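Local coordinates for protein aminopeptidase YwaD (Bacillus subtilis, PDB 6HC6) that removes single amino acids from the N-terminal ends of peptides by hydrolysis, using two zinc ions held in each subunit, at residues 397-402 with 407-412; 259-264 with 325-330; 53-56 with 61-64; 386-391 with 416-421. All coordinates share one frame; numbering follows the deposited sequence.

Contact 1: residues 397-402 with 407-412. With ZN (zinc ion), chain E.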
loop_
_atom_site.group_PDB
_atom_site.type_symbol
_atom_site.label_atom_id
_atom_site.label_comp_id
_atom_site.label_asym_id
_atom_site.label_seq_id
_atom_site.Cartn_x
_atom_site.Cartn_y
_atom_site.Cartn_z
ATOM N N GLU A 397 -5.434 10.156 -8.146
ATOM C CA GLU A 397 -4.796 11.441 -8.325
ATOM C C GLU A 397 -3.390 11.267 -8.889
ATOM O O GLU A 397 -2.765 10.212 -8.725
ATOM C CB GLU A 397 -4.735 12.186 -6.994
ATOM C CG GLU A 397 -3.856 11.513 -5.952
ATOM C CD GLU A 397 -4.615 10.531 -5.079
ATOM O OE1 GLU A 397 -4.106 10.221 -3.979
ATOM O OE2 GLU A 397 -5.709 10.061 -5.484
ATOM N N PRO A 398 -2.871 12.295 -9.571
ATOM C CA PRO A 398 -1.500 12.216 -10.092
ATOM C C PRO A 398 -0.441 12.215 -9.002
ATOM O O PRO A 398 0.718 11.896 -9.289
ATOM C CB PRO A 398 -1.388 13.465 -10.975
ATOM C CG PRO A 398 -2.424 14.403 -10.448
ATOM C CD PRO A 398 -3.560 13.525 -10.009
ATOM N N TRP A 399 -0.807 12.538 -7.768
ATOM C CA TRP A 399 0.166 12.676 -6.691
ATOM C C TRP A 399 0.495 11.354 -6.015
ATOM O O TRP A 399 1.447 11.296 -5.227
ATOM C CB TRP A 399 -0.366 13.686 -5.672
ATOM C CG TRP A 399 -0.844 14.935 -6.361
ATOM C CD1 TRP A 399 -0.135 15.705 -7.243
ATOM C CD2 TRP A 399 -2.134 15.543 -6.249
ATOM N NE1 TRP A 399 -0.902 16.759 -7.677
ATOM C CE2 TRP A 399 -2.134 16.682 -7.082
ATOM C CE3 TRP A 399 -3.286 15.243 -5.522
ATOM C CZ2 TRP A 399 -3.243 17.514 -7.202
ATOM C CZ3 TRP A 399 -4.378 16.068 -5.642
ATOM C CH2 TRP A 399 -4.353 17.190 -6.474
ATOM N N TYR A 400 -0.264 10.304 -6.319
ATOM C CA TYR A 400 -0.093 8.984 -5.728
ATOM C C TYR A 400 1.349 8.503 -5.862
ATOM O O TYR A 400 1.948 8.583 -6.943
ATOM C CB TYR A 400 -1.080 8.043 -6.437
ATOM C CG TYR A 400 -0.852 6.557 -6.358
ATOM C CD1 TYR A 400 -1.324 5.816 -5.283
ATOM C CD2 TYR A 400 -0.221 5.880 -7.399
ATOM C CE1 TYR A 400 -1.149 4.449 -5.235
ATOM C CE2 TYR A 400 -0.035 4.513 -7.354
ATOM C CZ TYR A 400 -0.502 3.802 -6.267
ATOM O OH TYR A 400 -0.329 2.439 -6.198
ATOM N N HIS A 401 1.916 8.058 -4.735
ATOM C CA HIS A 401 3.272 7.503 -4.678
ATOM C C HIS A 401 4.345 8.519 -5.068
ATOM O O HIS A 401 5.416 8.146 -5.565
ATOM C CB HIS A 401 3.378 6.236 -5.538
ATOM C CG HIS A 401 2.767 5.027 -4.895
ATOM N ND1 HIS A 401 2.962 3.748 -5.378
ATOM C CD2 HIS A 401 1.974 4.901 -3.805
ATOM C CE1 HIS A 401 2.315 2.887 -4.609
ATOM N NE2 HIS A 401 1.698 3.564 -3.656
ATOM N N THR A 402 4.099 9.803 -4.829
ATOM C CA THR A 402 5.059 10.869 -5.084
ATOM C C THR A 402 5.207 11.721 -3.834
ATOM O O THR A 402 4.395 11.629 -2.907
ATOM C CB THR A 402 4.633 11.772 -6.255
ATOM O OG1 THR A 402 3.639 12.694 -5.802
ATOM C CG2 THR A 402 4.097 10.970 -7.451
ATOM N N ILE A 407 -0.451 16.575 2.743
ATOM C CA ILE A 407 -1.711 17.043 3.311
ATOM C C ILE A 407 -2.269 18.233 2.544
ATOM O O ILE A 407 -3.484 18.470 2.581
ATOM C CB ILE A 407 -1.529 17.343 4.809
ATOM C CG1 ILE A 407 -2.871 17.194 5.532
ATOM C CG2 ILE A 407 -0.914 18.724 5.028
ATOM C CD1 ILE A 407 -2.760 17.235 7.037
ATOM N N GLU A 408 -1.416 18.977 1.825
ATOM C CA GLU A 408 -1.905 20.029 0.948
ATOM C C GLU A 408 -2.940 19.496 -0.039
ATOM O O GLU A 408 -3.814 20.242 -0.492
ATOM C CB GLU A 408 -0.718 20.685 0.206
ATOM C CG GLU A 408 -1.094 21.458 -1.031
ATOM C CD GLU A 408 0.086 22.191 -1.654
ATOM O OE1 GLU A 408 -0.141 23.253 -2.267
ATOM O OE2 GLU A 408 1.231 21.702 -1.537
ATOM N N HIS A 409 -2.879 18.207 -0.363
ATOM C CA HIS A 409 -3.776 17.621 -1.352
ATOM C C HIS A 409 -4.809 16.712 -0.704
ATOM O O HIS A 409 -5.249 15.733 -1.301
ATOM C CB HIS A 409 -2.972 16.870 -2.415
ATOM C CG HIS A 409 -2.155 17.777 -3.285
ATOM N ND1 HIS A 409 -0.802 17.602 -3.490
ATOM C CD2 HIS A 409 -2.502 18.885 -3.984
ATOM C CE1 HIS A 409 -0.349 18.560 -4.279
ATOM N NE2 HIS A 409 -1.361 19.350 -4.599
ATOM N N ILE A 410 -5.192 17.027 0.527
ATOM C CA ILE A 410 -6.223 16.300 1.257
ATOM C C ILE A 410 -7.424 17.223 1.368
ATOM O O ILE A 410 -7.270 18.410 1.662
ATOM C CB ILE A 410 -5.723 15.867 2.649
ATOM C CG1 ILE A 410 -4.733 14.712 2.528
ATOM C CG2 ILE A 410 -6.899 15.458 3.555
ATOM C CD1 ILE A 410 -5.346 13.415 2.056
ATOM N N SER A 411 -8.617 16.681 1.115
ATOM C CA SER A 411 -9.864 17.426 1.233
ATOM C C SER A 411 -10.631 16.939 2.461
ATOM O O SER A 411 -10.945 15.747 2.566
ATOM C CB SER A 411 -10.722 17.252 -0.017
ATOM O OG SER A 411 -12.080 17.516 0.271
ATOM N N LYS A 412 -10.949 17.859 3.377
ATOM C CA LYS A 412 -11.813 17.496 4.498
ATOM C C LYS A 412 -13.199 17.088 4.021
ATOM O O LYS A 412 -13.849 16.241 4.648
ATOM C CB LYS A 412 -11.927 18.660 5.487
ATOM C CG LYS A 412 -10.863 18.665 6.576
ATOM C CD LYS A 412 -10.739 20.040 7.215
ATOM C CE LYS A 412 -11.835 20.294 8.236
ATOM N NZ LYS A 412 -11.714 21.652 8.841
HETATM ZN ZN ZN E . 0.438 2.627 -2.225
HETATM O O HOH W 1 -4.265 13.194 -2.912
HETATM O O HOH W 2 -1.089 1.360 -1.051
#
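Trp399 and His409 make this contact by stacking their rings face to face. The six-membered ring of Trp399 and the imidazole have centroids 3.7 Å apart, and their planes differ by 8°. His409 CB also reaches Trp399 CE3, at 3.5 Å. In Trp399, CG is anti to the carbonyl carbon (chi1 -49°), which swings the indole out toward the 407-412 segment. Pro398 CG lies over the other indole face, and Glu408 CG over the other imidazole face. A smaller residue such as alanine at Trp399 is likely to leave one imidazole face without its aromatic mate and the ring less restrained.

Polar contacts hold the residues around the stack. His409 ND1 bonds to Glu404 O, which helps fix the imidazole's rotation. A water near the indole edge can donate to His409 O at 3.2 Å and more weakly to Glu397 OE1. Thr402 OG1 donates to Trp399 O at 2.7 Å, across a type II turn.

Metal binding is found on the 397-402 segment alone. His401 NE2 binds one zinc at 2.1 Å, together with Asp262, Glu295 and Glu452. His401 ND1 is bonded to Asp453, which positions the imidazole. Tyr400 CZ lies 3.3 Å above the plane of the His401 ring, over its centre, and Tyr400 OH bonds to Glu452.

Both segments belong to the loop between strand 382-389 and helix 412-430. Trp329 meets Trp399 edge-to-face, Ile410 rests on helix 260-277, and Ile407 packs against helix 45-59.

Contact 2: residues 259-264 with 325-330. With ZN (zinc ion), chain D; ZN (zinc ion), chain E.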
loop_
_atom_site.group_PDB
_atom_site.type_symbol
_atom_site.label_atom_id
_atom_site.label_comp_id
_atom_site.label_asym_id
_atom_site.label_seq_id
_atom_site.Cartn_x
_atom_site.Cartn_y
_atom_site.Cartn_z
ATOM N N GLY A 259 2.643 10.226 2.184
ATOM C CA GLY A 259 1.549 9.279 2.369
ATOM C C GLY A 259 0.335 9.889 3.037
ATOM O O GLY A 259 -0.325 9.238 3.858
ATOM N N ALA A 260 0.047 11.149 2.735
ATOM C CA ALA A 260 -1.132 11.778 3.320
ATOM C C ALA A 260 -2.397 11.058 2.878
ATOM O O ALA A 260 -3.210 10.637 3.716
ATOM C CB ALA A 260 -1.180 13.254 2.944
ATOM N N ASN A 261 -2.576 10.885 1.562
ATOM C CA ASN A 261 -3.738 10.149 1.082
ATOM C C ASN A 261 -3.523 8.633 1.006
ATOM O O ASN A 261 -4.452 7.867 1.292
ATOM C CB ASN A 261 -4.170 10.664 -0.296
ATOM C CG ASN A 261 -5.570 10.222 -0.623
ATOM O OD1 ASN A 261 -6.436 10.229 0.271
ATOM N ND2 ASN A 261 -5.804 9.770 -1.861
ATOM N N ASP A 262 -2.333 8.178 0.592
ATOM C CA ASP A 262 -1.987 6.748 0.554
ATOM C C ASP A 262 -0.953 6.464 1.645
ATOM O O ASP A 262 0.245 6.490 1.376
ATOM C CB ASP A 262 -1.413 6.364 -0.836
ATOM C CG ASP A 262 -1.267 4.869 -1.010
ATOM O OD1 ASP A 262 -1.944 4.123 -0.258
ATOM O OD2 ASP A 262 -0.474 4.432 -1.894
ATOM N N ASN A 263 -1.399 6.149 2.871
ATOM C CA ASN A 263 -2.794 5.972 3.243
ATOM C C ASN A 263 -3.037 6.551 4.632
ATOM O O ASN A 263 -3.704 5.948 5.467
ATOM C CB ASN A 263 -3.167 4.485 3.208
ATOM C CG ASN A 263 -4.647 4.256 3.464
ATOM O OD1 ASN A 263 -5.477 5.087 3.102
ATOM N ND2 ASN A 263 -4.981 3.123 4.083
ATOM N N GLY A 264 -2.470 7.727 4.895
ATOM C CA GLY A 264 -2.864 8.440 6.101
ATOM C C GLY A 264 -4.366 8.624 6.157
ATOM O O GLY A 264 -4.983 8.520 7.223
ATOM N N VAL A 325 -8.843 7.666 0.786
ATOM C CA VAL A 325 -10.206 8.149 0.921
ATOM C C VAL A 325 -10.254 9.651 1.195
ATOM O O VAL A 325 -11.256 10.146 1.671
ATOM C CB VAL A 325 -10.958 7.367 2.016
ATOM C CG1 VAL A 325 -11.258 5.946 1.537
ATOM C CG2 VAL A 325 -10.154 7.357 3.318
ATOM N N GLY A 326 -9.194 10.391 0.877
ATOM C CA GLY A 326 -9.253 11.816 1.149
ATOM C C GLY A 326 -8.662 12.775 0.133
ATOM O O GLY A 326 -8.389 13.930 0.482
ATOM N N THR A 327 -8.464 12.362 -1.116
ATOM C CA THR A 327 -7.756 13.250 -2.029
ATOM C C THR A 327 -8.588 14.493 -2.311
ATOM O O THR A 327 -9.822 14.442 -2.347
ATOM C CB THR A 327 -7.410 12.554 -3.345
ATOM O OG1 THR A 327 -6.588 13.430 -4.124
ATOM C CG2 THR A 327 -8.667 12.254 -4.149
ATOM N N SER A 328 -7.898 15.626 -2.457
ATOM C CA SER A 328 -8.529 16.856 -2.920
ATOM C C SER A 328 -8.630 16.915 -4.433
ATOM O O SER A 328 -9.270 17.840 -4.952
ATOM C CB SER A 328 -7.745 18.088 -2.461
ATOM O OG SER A 328 -6.430 18.060 -2.995
ATOM N N TRP A 329 -8.010 15.967 -5.142
ATOM C CA TRP A 329 -7.993 15.987 -6.603
ATOM C C TRP A 329 -9.405 16.145 -7.132
ATOM O O TRP A 329 -10.268 15.307 -6.873
ATOM C CB TRP A 329 -7.369 14.696 -7.143
ATOM C CG TRP A 329 -7.104 14.715 -8.641
ATOM C CD1 TRP A 329 -6.515 15.716 -9.363
ATOM C CD2 TRP A 329 -7.420 13.680 -9.581
ATOM N NE1 TRP A 329 -6.443 15.365 -10.692
ATOM C CE2 TRP A 329 -6.991 14.118 -10.849
ATOM C CE3 TRP A 329 -8.009 12.415 -9.468
ATOM C CZ2 TRP A 329 -7.148 13.344 -12.001
ATOM C CZ3 TRP A 329 -8.173 11.648 -10.619
ATOM C CH2 TRP A 329 -7.734 12.114 -11.864
ATOM N N GLU A 330 -9.638 17.233 -7.866
ATOM C CA GLU A 330 -11.013 17.603 -8.180
ATOM C C GLU A 330 -11.739 16.509 -8.954
ATOM O O GLU A 330 -12.936 16.291 -8.734
ATOM C CB GLU A 330 -11.033 18.923 -8.946
ATOM C CG GLU A 330 -10.937 20.141 -8.041
ATOM C CD GLU A 330 -11.729 21.323 -8.568
ATOM O OE1 GLU A 330 -11.783 21.500 -9.805
ATOM O OE2 GLU A 330 -12.303 22.070 -7.745
HETATM ZN ZN ZN D . -2.756 2.274 -0.239
HETATM ZN ZN ZN E . 0.438 2.627 -2.225
HETATM O O HOH W 3 -8.660 9.596 -2.386
HETATM O O HOH W 4 -3.238 2.157 -2.174
HETATM O O HOH W 2 -1.089 1.360 -1.051
#
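Asn261, next in the chain to the aspartate bridging the co-catalytic zinc pair of this M28 peptidase, meets Gly326. Gly326 N donates to Asn261 OD1 at 2.8 Å and approaches in the carbonyl plane of the amide. The bond is bent, with an N-H...O angle of 142°. Thr327 N also comes near this oxygen, but its angle is too poor for a hydrogen bond. It bonds instead to a water, at 3.0 Å, and the same water accepts from Asn261 ND2. The amide nitrogen also packs against Thr327 CB.

Asn261 has CG anti to the backbone N (chi1 -163°), which carries the amide across to the 325-330 loop. Glu397 OE1 accepts from Asn261 ND2, so both ends of the amide are held and its flip is settled.

The next residue, Asp262, bridges the metals. Its OD1 binds one zinc at 2.0 Å, and its OD2 binds the other at the same distance. His250 and Asp323 serve the first zinc; Glu295, His401 and Glu452 serve the second. One water touches both ions.

Further out, the peptide bond between Asp262 and Asn263 is cis, as is known for the bridging aspartate in this family. Asn263 ND2 is tied to Leu322 O, at the end of strand 316-322. The start of helix 260-277 makes a wide pi-type turn, in which Gly264 N bonds to Gly259 O at 2.8 Å.

Contact 3: residues 53-56 with 61-64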
loop_
_atom_site.group_PDB
_atom_site.type_symbol
_atom_site.label_atom_id
_atom_site.label_comp_id
_atom_site.label_asym_id
_atom_site.label_seq_id
_atom_site.Cartn_x
_atom_site.Cartn_y
_atom_site.Cartn_z
ATOM N N SER A 53 -2.236 14.849 9.600
ATOM C CA SER A 53 -1.120 15.756 9.870
ATOM C C SER A 53 -0.078 15.096 10.762
ATOM O O SER A 53 1.130 15.219 10.527
ATOM C CB SER A 53 -1.626 17.041 10.527
ATOM O OG SER A 53 -0.552 17.911 10.825
ATOM N N GLN A 54 -0.527 14.428 11.822
ATOM C CA GLN A 54 0.409 13.729 12.692
ATOM C C GLN A 54 1.219 12.701 11.914
ATOM O O GLN A 54 2.436 12.582 12.102
ATOM C CB GLN A 54 -0.347 13.053 13.830
ATOM C CG GLN A 54 -0.992 14.008 14.808
ATOM C CD GLN A 54 -1.617 13.272 15.986
ATOM O OE1 GLN A 54 -2.515 12.449 15.812
ATOM N NE2 GLN A 54 -1.134 13.559 17.188
ATOM N N LEU A 55 0.561 11.947 11.034
ATOM C CA LEU A 55 1.251 10.871 10.334
ATOM C C LEU A 55 2.122 11.392 9.201
ATOM O O LEU A 55 3.254 10.933 9.032
ATOM C CB LEU A 55 0.246 9.858 9.789
ATOM C CG LEU A 55 -0.532 9.020 10.799
ATOM C CD1 LEU A 55 -1.721 8.352 10.141
ATOM C CD2 LEU A 55 0.369 7.981 11.480
ATOM N N SER A 56 1.611 12.329 8.396
ATOM C CA SER A 56 2.298 12.709 7.170
ATOM C C SER A 56 3.150 13.958 7.307
ATOM O O SER A 56 4.045 14.163 6.478
ATOM C CB SER A 56 1.289 12.924 6.036
ATOM O OG SER A 56 0.531 14.091 6.270
ATOM N N PRO A 61 7.091 10.478 5.626
ATOM C CA PRO A 61 7.062 9.159 4.979
ATOM C C PRO A 61 7.221 8.050 6.010
ATOM O O PRO A 61 8.027 8.150 6.934
ATOM C CB PRO A 61 8.252 9.212 4.014
ATOM C CG PRO A 61 8.360 10.657 3.655
ATOM C CD PRO A 61 7.917 11.439 4.885
ATOM N N ARG A 62 6.424 6.999 5.865
ATOM C CA ARG A 62 6.380 5.905 6.837
ATOM C C ARG A 62 6.740 4.612 6.114
ATOM O O ARG A 62 5.894 3.747 5.880
ATOM C CB ARG A 62 5.009 5.841 7.499
ATOM C CG ARG A 62 4.650 7.157 8.207
ATOM C CD ARG A 62 3.196 7.191 8.661
ATOM N NE ARG A 62 2.262 6.925 7.567
ATOM C CZ ARG A 62 1.958 7.815 6.627
ATOM N NH1 ARG A 62 2.517 9.014 6.653
ATOM N NH2 ARG A 62 1.102 7.499 5.656
ATOM N N ILE A 63 8.009 4.501 5.734
ATOM C CA ILE A 63 8.459 3.361 4.954
ATOM C C ILE A 63 8.443 2.121 5.834
ATOM O O ILE A 63 8.916 2.147 6.981
ATOM C CB ILE A 63 9.859 3.623 4.386
ATOM C CG1 ILE A 63 9.835 4.790 3.400
ATOM C CG2 ILE A 63 10.405 2.394 3.729
ATOM C CD1 ILE A 63 11.226 5.363 3.172
ATOM N N ALA A 64 7.891 1.032 5.300
ATOM C CA ALA A 64 7.816 -0.221 6.056
ATOM C C ALA A 64 9.165 -0.595 6.659
ATOM O O ALA A 64 10.193 -0.599 5.974
ATOM C CB ALA A 64 7.327 -1.351 5.148
#
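Arg62 NH1 meets three carbonyl oxygens, one of which is Leu55 O across this contact. That bond is weak: NH1 to Leu55 O is 3.1 Å, with an N-H...O angle of 134°. Pro258 O takes the sound bond from NH1, while Gly60 O, like Leu55 O, is a weaker partner. The rest of the guanidinium is also held. NE donates to Tyr251 O and NH2 to Gly259 O. Backbone oxygens thus meet all three nitrogens, which should lock the group against rotation.

The apolar part comes from Leu55. Its CB lies 3.8 Å above the guanidinium plane, offset toward the rim. Leu55 CD2 touches Arg62 CD at 4.1 Å, and the two side chains cross at about a right angle. Ser56 contributes its CA, 3.7 Å from Arg62 NH1. Its OG turns back to Ile52 O in its own helix. The arginine chain bends at chi3 (-55°), which brings its flat end round beside the helix.

All three touching residues are buried. A leucine in place of Arg62 would probably leave the carbonyls of Leu55, Tyr251, Pro258 and Gly259 without their shared donor and the loops they belong to less firmly joined.

Leu55 O lies in the last turns of helix 45-59, where a positive charge would probably be favoured by the helix dipole. Arg62 ties this helix to the 251-259 loop through main-chain oxygens, next to the zinc site: its side chain lies about 9 Å from a zinc ion.

Contact 4: residues 386-391 with 416-421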
loop_
_atom_site.group_PDB
_atom_site.type_symbol
_atom_site.label_atom_id
_atom_site.label_comp_id
_atom_site.label_asym_id
_atom_site.label_seq_id
_atom_site.Cartn_x
_atom_site.Cartn_y
_atom_site.Cartn_z
ATOM N N PHE A 386 -12.348 0.729 -0.117
ATOM C CA PHE A 386 -12.970 1.978 -0.441
ATOM C C PHE A 386 -11.900 2.995 -0.884
ATOM O O PHE A 386 -10.973 3.211 -0.193
ATOM C CB PHE A 386 -13.747 2.527 0.740
ATOM C CG PHE A 386 -14.898 1.671 1.179
ATOM C CD1 PHE A 386 -14.687 0.567 1.930
ATOM C CD2 PHE A 386 -16.175 1.974 0.841
ATOM C CE1 PHE A 386 -15.717 -0.230 2.336
ATOM C CE2 PHE A 386 -17.215 1.191 1.236
ATOM C CZ PHE A 386 -16.994 0.100 1.995
ATOM N N ILE A 387 -12.142 3.660 -2.002
ATOM C CA ILE A 387 -11.149 4.580 -2.566
ATOM C C ILE A 387 -11.858 5.542 -3.519
ATOM O O ILE A 387 -12.782 5.149 -4.241
ATOM C CB ILE A 387 -10.019 3.783 -3.264
ATOM C CG1 ILE A 387 -9.016 4.706 -3.962
ATOM C CG2 ILE A 387 -10.601 2.788 -4.245
ATOM C CD1 ILE A 387 -7.788 3.959 -4.474
ATOM N N TRP A 388 -11.440 6.815 -3.510
ATOM C CA TRP A 388 -12.000 7.768 -4.464
ATOM C C TRP A 388 -11.350 7.581 -5.825
ATOM O O TRP A 388 -10.167 7.243 -5.929
ATOM C CB TRP A 388 -11.796 9.224 -4.032
ATOM C CG TRP A 388 -12.521 9.654 -2.805
ATOM C CD1 TRP A 388 -11.982 9.828 -1.550
ATOM C CD2 TRP A 388 -13.904 9.995 -2.700
ATOM N NE1 TRP A 388 -12.964 10.246 -0.669
ATOM C CE2 TRP A 388 -14.149 10.355 -1.353
ATOM C CE3 TRP A 388 -14.963 10.026 -3.610
ATOM C CZ2 TRP A 388 -15.411 10.745 -0.905
ATOM C CZ3 TRP A 388 -16.218 10.416 -3.161
ATOM C CH2 TRP A 388 -16.428 10.766 -1.823
ATOM N N GLY A 389 -12.124 7.837 -6.876
ATOM C CA GLY A 389 -11.594 7.717 -8.219
ATOM C C GLY A 389 -12.321 8.630 -9.182
ATOM O O GLY A 389 -13.426 9.107 -8.910
ATOM N N ASP A 390 -11.660 8.901 -10.297
ATOM C CA ASP A 390 -12.285 9.623 -11.396
ATOM C C ASP A 390 -13.517 8.850 -11.858
ATOM O O ASP A 390 -13.370 7.714 -12.328
ATOM C CB ASP A 390 -11.272 9.765 -12.538
ATOM C CG ASP A 390 -11.778 10.583 -13.687
ATOM O OD1 ASP A 390 -13.001 10.742 -13.828
ATOM O OD2 ASP A 390 -10.925 11.051 -14.481
ATOM N N PRO A 391 -14.731 9.420 -11.774
ATOM C CA PRO A 391 -15.915 8.651 -12.189
ATOM C C PRO A 391 -15.858 8.214 -13.636
ATOM O O PRO A 391 -16.501 7.220 -13.995
ATOM C CB PRO A 391 -17.072 9.630 -11.943
ATOM C CG PRO A 391 -16.461 10.957 -12.148
ATOM C CD PRO A 391 -15.072 10.833 -11.537
ATOM N N GLN A 416 -14.862 13.641 4.918
ATOM C CA GLN A 416 -16.162 13.637 5.574
ATOM C C GLN A 416 -17.149 12.739 4.842
ATOM O O GLN A 416 -17.860 11.943 5.466
ATOM C CB GLN A 416 -16.697 15.069 5.666
ATOM C CG GLN A 416 -18.011 15.185 6.410
ATOM C CD GLN A 416 -17.819 14.926 7.883
ATOM O OE1 GLN A 416 -16.921 15.495 8.510
ATOM N NE2 GLN A 416 -18.649 14.052 8.447
ATOM N N GLN A 417 -17.209 12.854 3.517
ATOM C CA GLN A 417 -18.179 12.066 2.761
ATOM C C GLN A 417 -17.822 10.587 2.787
ATOM O O GLN A 417 -18.701 9.736 2.973
ATOM C CB GLN A 417 -18.262 12.579 1.321
ATOM C CG GLN A 417 -19.203 11.774 0.415
ATOM C CD GLN A 417 -20.664 11.799 0.871
ATOM O OE1 GLN A 417 -21.115 10.926 1.623
ATOM N NE2 GLN A 417 -21.412 12.793 0.402
ATOM N N ALA A 418 -16.540 10.262 2.607
ATOM C CA ALA A 418 -16.106 8.875 2.741
ATOM C C ALA A 418 -16.345 8.373 4.161
ATOM O O ALA A 418 -16.868 7.272 4.363
ATOM C CB ALA A 418 -14.631 8.737 2.367
ATOM N N GLY A 419 -15.971 9.174 5.158
ATOM C CA GLY A 419 -16.186 8.771 6.542
ATOM C C GLY A 419 -17.649 8.530 6.866
ATOM O O GLY A 419 -18.000 7.534 7.512
ATOM N N ASP A 420 -18.524 9.436 6.428
ATOM C CA ASP A 420 -19.952 9.258 6.690
ATOM C C ASP A 420 -20.491 8.015 5.991
ATOM O O ASP A 420 -21.308 7.279 6.560
ATOM C CB ASP A 420 -20.735 10.497 6.262
ATOM C CG ASP A 420 -20.580 11.649 7.237
ATOM O OD1 ASP A 420 -20.394 11.383 8.446
ATOM O OD2 ASP A 420 -20.649 12.820 6.799
ATOM N N LEU A 421 -20.024 7.743 4.771
ATOM C CA LEU A 421 -20.537 6.586 4.039
ATOM C C LEU A 421 -20.093 5.280 4.691
ATOM O O LEU A 421 -20.917 4.395 4.949
ATOM C CB LEU A 421 -20.089 6.640 2.572
ATOM C CG LEU A 421 -20.560 5.550 1.600
ATOM C CD1 LEU A 421 -19.752 4.233 1.720
ATOM C CD2 LEU A 421 -22.052 5.280 1.763
#
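Strand 382-389 of the mixed central sheet packs against helix 412-430 through Trp388 and Phe386, the layered packing of an alpha/beta fold. The short segments run roughly antiparallel, at 146°, with their axes 10.2 Å apart.

Trp388 does most of the touching. CG is anti to the carbonyl carbon (chi1 -66°), and the indole extends from the strand to lie beside the helix. Its CH2 meets Gln417 CG at 3.7 Å, in the ring plane and so at the edge. Ala418 sits next to the pyrrole side, with CB 3.8 Å from Trp388 NE1. The small methyl lets the indole come close to the helix backbone: Trp388 CZ2 is 3.7 Å from Ala418 N. Trp388 NE1 makes a weak hydrogen bond to Val325 O, and Arg414 makes a cation-pi contact with the indole.

Two residues along the strand, Phe386 CE2 meets Leu421 CD1 at 4.0 Å, the side chains crossing at about a right angle. Helix 346-358 joins them here: Val347 and Ser351 touch Phe386, while Ala355 and Ile358 touch Leu421.

Away from the strand, the helix makes polar links. Gln416 NE2 donates to Asp420 OD2 at 2.9 Å with an almost straight bond. Gln416 NE2 also bonds to Phe43 O and its OE1 to Ala45 N, just before and at the start of helix 45-59.

No hydrogen bond joins the two segments. Their cohesion therefore rests on shape and dispersion, and the buried indole N-H turns to Val325 O, in a third segment, for a weak bond.

How the contacts relate
Contacts 1 and 2 are nearest, with centres about 5 Å apart. They share the zinc bound by His401 and Asp262, and the water between the metals. Their backbones join where Ser411 N lies 2.8 Å from Gly326 O, a probable hydrogen bond. Contact 3 touches both: Ser56 CB is 3.8 Å from Ala260 CA in contact 2, and Ile407 CD1 of contact 1 is 3.5 Å from Ser53 N. Contact 4 backs onto contact 2, with Ala418 CB 3.7 Å from Val325 O. Its loop encloses contact 1 in sequence. Contacts 3 and 4 stay about 14 Å apart at their nearest atoms; the side chains of Arg62 and Phe386 lie about 9 and 11 Å from a zinc ion.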